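Local coordinates for twitching motility pilus retraction protein (Geobacter sulfurreducens PCA, PDB 5ZFQ), which probably powers the retraction of type IV pili as a hexameric ATPase motor, the step that drives twitching motility, at residues A[31-36]-A[42-47]; A[46-51]-A[112-117]; A[99-102]-A[106-109]. All coordinates share one frame; numbering follows the deposited sequence.

All three contacts belong to the N-terminal part of the chain and bear on its six-stranded antiparallel sheet. Contact 1 lays helix 29-38 on strand 43-46, and contact 3 pairs strands 94-101 and 105-114 at the far edge. Their centres are about 11 Å apart, and Leu33 joins them, its CD2 lying 3.7 Å from CE2 of Phe107. Contact 2 shares Ile46 and Thr47 with contact 1, from which its centre is about 14 Å away, and uses the other end of strand 105-114, about 21 Å from contact 3 between centres. The probable Walker A loop follows strand 150-155 of the separate seven-stranded sheet. Contacts 1 and 2 both touch a second subunit.

Contact 1: residues A[31-36]-A[42-47]; sequences QLLTEL and SDLHIT
This is helix-on-sheet packing in the N-terminal domain: leucines of helix 29-38 lie over Leu44 and Ile46 of strand 43-46, whose side chains point toward the helix. The axes of helix 31-36 and strand 43-46 approach to 9.1 Å and run in roughly opposing directions, at 146°. No hydrogen bond crosses between the segments, so the contact rests on apolar side chains.

Leu44 is its centre. With CG set opposite the backbone N (chi1 169°), the side chain sends its CD2 branch among the helix residues. There CD2 meets CD2 of Leu33 at 3.8 Å, methyl against methyl, in side chains that cross at about a right angle. The same Leu44 methyl lies 4.1 Å from Leu32 CB, so one branch touches two successive helix residues. Leu36, one turn after Leu32, reaches the beginning of the strand: its CD2 rests 3.9 Å from Leu44 CB, while its other methyl, CD1, sits 3.6 Å from the carbonyl oxygen of Asp43. Leu36 thus straddles a side chain and the backbone just before it. At the other end Leu32 CD1 meets Ile46 CD1 at 4.0 Å, where the two chains pass at a slant.

His45, between Leu44 and Ile46, points to the other side of the strand and hydrogen-bonds Asp222 of the second subunit. Around the leucines, Ile54 of strand 53-56 touches Leu36 and Leu44, Val124 of strand 117-125 touches Leu36, and Phe107 of strand 105-114 touches Leu33 and Leu36, so the helix spreads across several strands of the sheet.

Contact 2: residues A[46-51]-A[112-117]; sequences ITTNSP and FIQRGA
Gln114 carries its amide across the side chains of Thr47 and Thr48, with NE2 3.6 Å from Thr48 OG1 and 3.8 Å from Thr47 OG1. The threonines open a type II turn that runs from Thr47 to Ser50. A bend at chi2 (92°) turns the Gln114 amide toward these hydroxyls. The polar link between the segments is a water, which accepts from Thr48 N at 3.0 Å and, at 3.3 Å, from Gln114 NE2. Beside it the contact is apolar: Thr48 CG2 rests 3.8 Å from Ala117 CB.

The other end of the amide is gripped from its own segment. Arg115 comes side-on, with NE 2.9 Å and NH2 3.2 Å from Gln114 OE1, which lies in the guanidinium plane; the two nitrogens reach that oxygen from opposite faces of the amide. Gln201 N of the second subunit also bonds OE1, and Asn200 of that subunit takes Thr47 OG1. These bonds hold the amide's rotation and tie the contact to the subunit interface.

Mutual backbone bonds between Gln114 and Ala117 close a type I' turn, with Arg115 and Gly116 at its corners, the classic tight two-residue beta hairpin, here between strands 105-114 and 117-125.

Contact 3: residues A[99-102]-A[106-109]; sequences FGIK and RFRG
Phe99 and Phe107 form an antiparallel, hydrogen-bonded beta pair close to the turn between strands 94-101 and 105-114, at one edge of the six-stranded sheet. Phe99 N donates to Phe107 O at 2.9 Å, and Phe107 N returns the bond to Phe99 O at 2.6 Å.

The two aromatic side chains share one face of the sheet. Phe99 has its CG between the backbone N and the carbonyl carbon (chi1 60°), which swings its ring over the neighbouring strand. Phe107 CB then sits over one face of that ring, 4.0 Å from its centroid, in a CH-pi contact. The rings themselves are offset: their planes are 26° from parallel, but with centroids 5.6 Å apart they scarcely overlap. Ile101 extends the apolar row, its CG1 3.7 Å from Phe107 CE1.

Together the strands make a beta hairpin, and helix 29-38 covers this aromatic face, with Leu33 against the Phe99 ring and Val37 against Phe107. Replacing Phe99 with an alanine would probably leave Phe107 CB without its aromatic cover and open a gap beside Leu33.

Across the sheet, Arg106 folds back over the partner strand through bends at chi2 and chi3. Its CD lies 3.8 Å from Gly100 CA, where glycine has no side chain to obstruct the arginine. The guanidinium turns its edge to Phe99 CA, which is 3.6 Å from Arg106 NH1. Arg108 points away from segment 99-102, and its guanidinium forms salt bridges with Asp96 and Glu203.

Contact 1: residues A[31-36]-A[42-47]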
# COMPACT_ATOMS: atom_id res chain seq x y z
N GLN A 31 48.48 15.46 -5.93
CA GLN A 31 49.01 16.74 -5.44
C GLN A 31 48.10 17.41 -4.43
O GLN A 31 48.55 17.85 -3.37
CB GLN A 31 49.22 17.71 -6.60
CG GLN A 31 50.34 17.34 -7.50
CD GLN A 31 50.43 18.28 -8.69
OE1 GLN A 31 49.69 18.13 -9.67
NE2 GLN A 31 51.33 19.26 -8.61
N LEU A 32 46.81 17.48 -4.75
CA LEU A 32 45.88 18.20 -3.89
C LEU A 32 45.70 17.53 -2.52
O LEU A 32 45.68 18.20 -1.49
CB LEU A 32 44.52 18.37 -4.60
CG LEU A 32 44.50 19.42 -5.73
CD1 LEU A 32 43.11 19.55 -6.36
CD2 LEU A 32 45.00 20.78 -5.24
N LEU A 33 45.59 16.20 -2.51
CA LEU A 33 45.37 15.48 -1.27
C LEU A 33 46.65 15.44 -0.47
O LEU A 33 46.64 15.50 0.76
CB LEU A 33 44.85 14.06 -1.54
CG LEU A 33 43.48 13.97 -2.24
CD1 LEU A 33 43.32 12.62 -2.93
CD2 LEU A 33 42.38 14.21 -1.22
N THR A 34 47.77 15.32 -1.19
CA THR A 34 49.07 15.33 -0.55
C THR A 34 49.19 16.64 0.19
O THR A 34 49.50 16.68 1.38
CB THR A 34 50.21 15.15 -1.55
OG1 THR A 34 50.18 13.82 -2.08
CG2 THR A 34 51.55 15.38 -0.88
N GLU A 35 48.87 17.72 -0.51
CA GLU A 35 48.84 19.05 0.09
C GLU A 35 47.94 19.09 1.33
O GLU A 35 48.36 19.59 2.39
CB GLU A 35 48.37 20.07 -0.94
CG GLU A 35 48.07 21.42 -0.35
CD GLU A 35 49.29 22.32 -0.28
OE1 GLU A 35 50.35 21.86 0.22
OE2 GLU A 35 49.18 23.50 -0.71
N LEU A 36 46.73 18.56 1.20
CA LEU A 36 45.78 18.46 2.30
C LEU A 36 46.39 17.81 3.54
O LEU A 36 46.34 18.37 4.64
CB LEU A 36 44.54 17.68 1.86
CG LEU A 36 43.50 17.34 2.95
CD1 LEU A 36 42.75 18.57 3.55
CD2 LEU A 36 42.51 16.30 2.43
N SER A 42 41.72 18.49 7.20
CA SER A 42 40.74 17.41 7.36
C SER A 42 39.87 17.29 6.11
O SER A 42 39.52 16.19 5.70
CB SER A 42 39.86 17.63 8.60
OG SER A 42 39.11 18.83 8.53
N ASP A 43 39.53 18.43 5.51
CA ASP A 43 38.57 18.45 4.41
C ASP A 43 39.08 19.20 3.19
O ASP A 43 39.64 20.29 3.31
CB ASP A 43 37.25 19.06 4.89
CG ASP A 43 36.74 18.40 6.14
OD1 ASP A 43 36.05 17.38 6.01
OD2 ASP A 43 37.05 18.89 7.26
N LEU A 44 38.89 18.61 2.02
CA LEU A 44 39.27 19.26 0.77
C LEU A 44 38.02 19.54 -0.07
O LEU A 44 37.19 18.64 -0.31
CB LEU A 44 40.26 18.39 -0.02
CG LEU A 44 40.52 18.82 -1.47
CD1 LEU A 44 41.30 20.17 -1.52
CD2 LEU A 44 41.23 17.71 -2.26
N HIS A 45 37.85 20.79 -0.50
CA HIS A 45 36.66 21.13 -1.27
C HIS A 45 37.01 21.45 -2.70
O HIS A 45 37.90 22.26 -2.97
CB HIS A 45 35.92 22.29 -0.64
CG HIS A 45 35.21 21.93 0.62
ND1 HIS A 45 33.88 21.56 0.64
CD2 HIS A 45 35.65 21.83 1.90
CE1 HIS A 45 33.53 21.27 1.89
NE2 HIS A 45 34.59 21.43 2.67
N ILE A 46 36.30 20.79 -3.61
CA ILE A 46 36.49 20.97 -5.05
C ILE A 46 35.18 21.45 -5.67
O ILE A 46 34.27 20.66 -5.93
CB ILE A 46 36.94 19.65 -5.76
CG1 ILE A 46 38.17 19.06 -5.06
CG2 ILE A 46 37.17 19.90 -7.24
CD1 ILE A 46 39.39 19.99 -5.08
N THR A 47 35.10 22.75 -5.90
CA THR A 47 33.90 23.30 -6.47
C THR A 47 34.29 24.44 -7.38
O THR A 47 35.38 25.01 -7.23
CB THR A 47 32.94 23.75 -5.36
OG1 THR A 47 31.63 23.90 -5.90
CG2 THR A 47 33.39 25.07 -4.75

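Contact 2: residues A[46-51]-A[112-117]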
# COMPACT_ATOMS: atom_id res chain seq x y z
N ILE A 46 36.30 20.79 -3.61
CA ILE A 46 36.49 20.97 -5.05
C ILE A 46 35.18 21.45 -5.67
O ILE A 46 34.27 20.66 -5.93
CB ILE A 46 36.94 19.65 -5.76
CG1 ILE A 46 38.17 19.06 -5.06
CG2 ILE A 46 37.17 19.90 -7.24
CD1 ILE A 46 39.39 19.99 -5.08
N THR A 47 35.10 22.75 -5.90
CA THR A 47 33.90 23.30 -6.47
C THR A 47 34.29 24.44 -7.38
O THR A 47 35.38 25.01 -7.23
CB THR A 47 32.94 23.75 -5.36
OG1 THR A 47 31.63 23.90 -5.90
CG2 THR A 47 33.39 25.07 -4.75
N THR A 48 33.42 24.79 -8.32
CA THR A 48 33.75 25.79 -9.33
C THR A 48 33.79 27.24 -8.82
O THR A 48 33.12 27.58 -7.86
CB THR A 48 32.77 25.74 -10.51
OG1 THR A 48 31.44 26.00 -10.03
CG2 THR A 48 32.82 24.37 -11.18
N ASN A 49 34.59 28.06 -9.49
CA ASN A 49 34.73 29.51 -9.23
C ASN A 49 35.40 29.78 -7.90
O ASN A 49 35.36 30.87 -7.37
CB ASN A 49 33.37 30.22 -9.31
CG ASN A 49 32.71 30.02 -10.66
OD1 ASN A 49 33.36 30.12 -11.71
ND2 ASN A 49 31.42 29.71 -10.65
N SER A 50 36.03 28.74 -7.38
CA SER A 50 36.81 28.82 -6.17
C SER A 50 38.07 28.01 -6.37
O SER A 50 38.03 26.96 -7.00
CB SER A 50 36.01 28.30 -4.96
OG SER A 50 36.87 27.98 -3.89
N PRO A 51 39.20 28.49 -5.84
CA PRO A 51 40.36 27.59 -5.77
C PRO A 51 40.02 26.40 -4.89
O PRO A 51 39.11 26.49 -4.06
CB PRO A 51 41.45 28.46 -5.12
CG PRO A 51 40.93 29.88 -5.17
CD PRO A 51 39.44 29.77 -5.16
N PHE A 112 29.05 15.35 -6.00
CA PHE A 112 27.66 15.74 -6.23
C PHE A 112 27.58 16.75 -7.36
O PHE A 112 28.62 17.19 -7.87
CB PHE A 112 27.00 16.30 -4.93
CG PHE A 112 27.72 17.49 -4.31
CD1 PHE A 112 28.86 17.31 -3.52
CD2 PHE A 112 27.22 18.79 -4.47
CE1 PHE A 112 29.51 18.42 -2.94
CE2 PHE A 112 27.86 19.90 -3.89
CZ PHE A 112 29.00 19.71 -3.12
N ILE A 113 26.35 17.10 -7.75
CA ILE A 113 26.13 18.13 -8.75
C ILE A 113 25.60 19.39 -8.09
O ILE A 113 24.61 19.36 -7.34
CB ILE A 113 25.14 17.68 -9.87
CG1 ILE A 113 25.69 16.48 -10.65
CG2 ILE A 113 24.90 18.81 -10.85
CD1 ILE A 113 27.04 16.73 -11.30
N GLN A 114 26.26 20.51 -8.35
CA GLN A 114 25.69 21.78 -7.93
C GLN A 114 25.74 22.75 -9.10
O GLN A 114 26.77 22.89 -9.75
CB GLN A 114 26.39 22.33 -6.68
CG GLN A 114 27.79 22.87 -6.88
CD GLN A 114 27.79 24.36 -7.17
OE1 GLN A 114 27.00 25.13 -6.59
NE2 GLN A 114 28.67 24.79 -8.10
N ARG A 115 24.60 23.37 -9.37
CA ARG A 115 24.45 24.32 -10.46
C ARG A 115 25.05 23.80 -11.80
O ARG A 115 25.76 24.53 -12.51
CB ARG A 115 25.06 25.66 -10.05
CG ARG A 115 24.12 26.47 -9.16
CD ARG A 115 24.74 27.77 -8.69
NE ARG A 115 25.78 27.57 -7.67
CZ ARG A 115 26.42 28.56 -7.03
NH1 ARG A 115 26.13 29.83 -7.31
NH2 ARG A 115 27.35 28.28 -6.12
N GLY A 116 24.76 22.54 -12.10
CA GLY A 116 25.18 21.93 -13.35
C GLY A 116 26.62 21.42 -13.38
O GLY A 116 27.07 20.88 -14.39
N ALA A 117 27.33 21.61 -12.26
CA ALA A 117 28.73 21.25 -12.18
C ALA A 117 29.01 20.18 -11.13
O ALA A 117 28.31 20.06 -10.12
CB ALA A 117 29.57 22.48 -11.88
O HOH W 1 31.17 22.77 -8.65

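Contact 3: residues A[99-102]-A[106-109]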
# COMPACT_ATOMS: atom_id res chain seq x y z
N PHE A 99 38.58 5.58 -0.54
CA PHE A 99 39.71 5.16 -1.36
C PHE A 99 41.01 5.45 -0.64
O PHE A 99 41.02 6.17 0.38
CB PHE A 99 39.67 5.85 -2.73
CG PHE A 99 39.74 7.36 -2.67
CD1 PHE A 99 38.60 8.11 -2.44
CD2 PHE A 99 40.94 8.02 -2.86
CE1 PHE A 99 38.67 9.50 -2.40
CE2 PHE A 99 41.01 9.41 -2.81
CZ PHE A 99 39.87 10.15 -2.58
N GLY A 100 42.11 4.89 -1.16
CA GLY A 100 43.43 5.15 -0.64
C GLY A 100 44.44 5.60 -1.69
O GLY A 100 44.41 5.16 -2.84
N ILE A 101 45.31 6.51 -1.29
CA ILE A 101 46.49 6.86 -2.06
C ILE A 101 47.62 6.15 -1.34
O ILE A 101 47.86 6.43 -0.17
CB ILE A 101 46.77 8.39 -2.08
CG1 ILE A 101 45.55 9.20 -2.56
CG2 ILE A 101 47.97 8.71 -2.94
CD1 ILE A 101 44.87 8.69 -3.80
N LYS A 102 48.29 5.22 -2.01
CA LYS A 102 49.41 4.48 -1.42
C LYS A 102 50.49 5.45 -0.93
O LYS A 102 50.88 6.38 -1.65
CB LYS A 102 49.98 3.47 -2.44
CG LYS A 102 51.52 3.44 -2.54
CD LYS A 102 52.00 3.08 -3.96
CE LYS A 102 53.52 3.26 -4.10
NZ LYS A 102 54.01 2.91 -5.47
N ARG A 106 44.09 7.02 3.58
CA ARG A 106 42.76 6.62 3.16
C ARG A 106 41.87 7.86 3.19
O ARG A 106 42.02 8.71 4.08
CB ARG A 106 42.21 5.52 4.08
CG ARG A 106 42.58 4.07 3.73
CD ARG A 106 41.90 3.59 2.44
NE ARG A 106 41.28 2.27 2.64
CZ ARG A 106 40.22 1.79 1.99
NH1 ARG A 106 39.62 2.49 1.03
NH2 ARG A 106 39.75 0.58 2.30
N PHE A 107 40.98 8.00 2.21
CA PHE A 107 40.08 9.14 2.19
C PHE A 107 38.64 8.70 2.06
O PHE A 107 38.36 7.62 1.57
CB PHE A 107 40.44 10.10 1.05
CG PHE A 107 41.85 10.62 1.13
CD1 PHE A 107 42.91 9.89 0.60
CD2 PHE A 107 42.12 11.83 1.74
CE1 PHE A 107 44.22 10.37 0.68
CE2 PHE A 107 43.43 12.31 1.82
CZ PHE A 107 44.48 11.58 1.28
N ARG A 108 37.72 9.54 2.51
CA ARG A 108 36.33 9.46 2.05
C ARG A 108 36.13 10.57 1.01
O ARG A 108 36.66 11.67 1.16
CB ARG A 108 35.35 9.60 3.20
CG ARG A 108 35.35 8.45 4.12
CD ARG A 108 33.96 8.23 4.62
NE ARG A 108 32.99 7.97 3.55
CZ ARG A 108 32.69 6.75 3.11
NH1 ARG A 108 33.30 5.68 3.62
NH2 ARG A 108 31.78 6.60 2.14
N GLY A 109 35.38 10.26 -0.04
CA GLY A 109 35.09 11.25 -1.05
C GLY A 109 33.60 11.38 -1.24
O GLY A 109 32.86 10.39 -1.09